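Local coordinates for flagellar motor switch protein FliG (Helicobacter pylori 26695, PDB 5WUJ), which forms part of a switch complex, proposed to lie at the base of the basal body, that contacts the motor parts determining the direction of flagellar rotation, at residues B[64-67]-B[68-72]. Residues are numbered along the deposited sequence; the frame is centred on the assembly and turned at random.
Sequences EFFA and IFQSN
F66 and Q70 stand side by side one turn apart on the last turns of helix 55-71, where the CG methylene of the glutamine lies over one face of the phenylalanine ring. Q70 CG sits 4.2 Å from the ring centroid of F66, a CH-pi contact offset toward the rim. A bend at chi2 (-83°) carries the amide on, its plane 59° from the ring, until Q70 NE2 is 3.3 Å from F66 CZ. Q70 NE2 donates to T77 O in the loop after the helix, so glutamine supplies both a methylene and an amide donor. Four backbone bonds run from i+4 to i: I68 N to E64 O, F69 N to F65 O (2.9 Å, nearly straight at 166°), Q70 N to F66 O and S71 N to A67 O. I68 O takes N72 N, and F69 also bonds the backbone of I75. S71 OG lies 3.0 Å from A67 O and 3.2 Å from I68 O, so its single proton can serve either carbonyl, apt for a hydroxyl at a helix end. F65 CD1 touches I68 CD1 and F69 CZ, each at 4.2 Å. The E64 carboxylate salt-bridges K15 of helix 12-23. Within this FliG N-terminal domain, the apolar F65 ring suits packing on helix 12-23 and F66 meets Y82 of helix 79-91, while F65, F66 and F69 also touch apolar side chains of another protein's chain.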
loop_
_atom_site.group_PDB
_atom_site.type_symbol
_atom_site.label_atom_id
_atom_site.label_comp_id
_atom_site.label_asym_id
_atom_site.label_seq_id
_atom_site.Cartn_x
_atom_site.Cartn_y
_atom_site.Cartn_z
ATOM N N GLU B 64 -4.441 0.547 1.531
ATOM C CA GLU B 64 -4.460 1.929 1.992
ATOM C C GLU B 64 -3.633 2.815 1.066
ATOM O O GLU B 64 -4.079 3.895 0.658
ATOM C CB GLU B 64 -3.946 1.986 3.429
ATOM C CG GLU B 64 -4.015 3.338 4.094
ATOM C CD GLU B 64 -3.631 3.267 5.571
ATOM O OE1 GLU B 64 -3.123 4.278 6.098
ATOM O OE2 GLU B 64 -3.829 2.201 6.202
ATOM N N PHE B 65 -2.439 2.356 0.691
ATOM C CA PHE B 65 -1.595 3.152 -0.196
ATOM C C PHE B 65 -2.122 3.164 -1.625
ATOM O O PHE B 65 -1.978 4.176 -2.316
ATOM C CB PHE B 65 -0.169 2.638 -0.158
ATOM C CG PHE B 65 0.613 3.211 0.975
ATOM C CD1 PHE B 65 1.190 4.460 0.864
ATOM C CD2 PHE B 65 0.744 2.514 2.164
ATOM C CE1 PHE B 65 1.904 5.010 1.924
ATOM C CE2 PHE B 65 1.467 3.056 3.225
ATOM C CZ PHE B 65 2.033 4.302 3.107
ATOM N N PHE B 66 -2.742 2.061 -2.073
ATOM C CA PHE B 66 -3.417 2.056 -3.369
ATOM C C PHE B 66 -4.438 3.187 -3.456
ATOM O O PHE B 66 -4.492 3.915 -4.455
ATOM C CB PHE B 66 -4.093 0.696 -3.601
ATOM C CG PHE B 66 -4.544 0.474 -5.005
ATOM C CD1 PHE B 66 -3.617 0.434 -6.048
ATOM C CD2 PHE B 66 -5.885 0.315 -5.295
ATOM C CE1 PHE B 66 -4.037 0.225 -7.360
ATOM C CE2 PHE B 66 -6.318 0.113 -6.601
ATOM C CZ PHE B 66 -5.393 0.065 -7.638
ATOM N N ALA B 67 -5.238 3.374 -2.403
ATOM C CA ALA B 67 -6.233 4.440 -2.440
ATOM C C ALA B 67 -5.571 5.815 -2.467
ATOM O O ALA B 67 -6.047 6.723 -3.156
ATOM C CB ALA B 67 -7.181 4.307 -1.257
ATOM N N ILE B 68 -4.461 5.980 -1.744
ATOM C CA ILE B 68 -3.728 7.251 -1.760
ATOM C C ILE B 68 -3.208 7.560 -3.164
ATOM O O ILE B 68 -3.337 8.688 -3.663
ATOM C CB ILE B 68 -2.577 7.204 -0.738
ATOM C CG1 ILE B 68 -3.129 7.221 0.688
ATOM C CG2 ILE B 68 -1.597 8.340 -0.980
ATOM C CD1 ILE B 68 -2.096 6.900 1.741
ATOM N N PHE B 69 -2.589 6.572 -3.813
ATOM C CA PHE B 69 -2.047 6.792 -5.144
ATOM C C PHE B 69 -3.152 7.002 -6.179
ATOM O O PHE B 69 -2.968 7.771 -7.131
ATOM C CB PHE B 69 -1.149 5.622 -5.529
ATOM C CG PHE B 69 0.078 5.494 -4.674
ATOM C CD1 PHE B 69 0.635 6.600 -4.067
ATOM C CD2 PHE B 69 0.691 4.271 -4.496
ATOM C CE1 PHE B 69 1.774 6.482 -3.283
ATOM C CE2 PHE B 69 1.836 4.149 -3.714
ATOM C CZ PHE B 69 2.380 5.262 -3.110
ATOM N N GLN B 70 -4.299 6.334 -6.025
ATOM C CA GLN B 70 -5.410 6.582 -6.942
ATOM C C GLN B 70 -5.916 8.011 -6.799
ATOM O O GLN B 70 -6.100 8.723 -7.794
ATOM C CB GLN B 70 -6.551 5.591 -6.690
ATOM C CG GLN B 70 -6.262 4.177 -7.150
ATOM C CD GLN B 70 -6.534 3.982 -8.632
ATOM O OE1 GLN B 70 -7.253 4.760 -9.249
ATOM N NE2 GLN B 70 -5.959 2.936 -9.207
ATOM N N SER B 71 -6.140 8.454 -5.560
ATOM C CA SER B 71 -6.777 9.749 -5.373
ATOM C C SER B 71 -5.848 10.913 -5.702
ATOM O O SER B 71 -6.333 11.999 -6.039
ATOM C CB SER B 71 -7.323 9.859 -3.948
ATOM O OG SER B 71 -6.311 9.665 -2.986
ATOM N N ASN B 72 -4.534 10.700 -5.665
ATOM C CA ASN B 72 -3.571 11.739 -5.998
ATOM C C ASN B 72 -2.968 11.584 -7.385
ATOM O O ASN B 72 -2.042 12.322 -7.711
ATOM C CB ASN B 72 -2.444 11.773 -4.962
ATOM C CG ASN B 72 -2.936 12.166 -3.582
ATOM O OD1 ASN B 72 -3.363 11.319 -2.793
ATOM N ND2 ASN B 72 -2.897 13.464 -3.287
#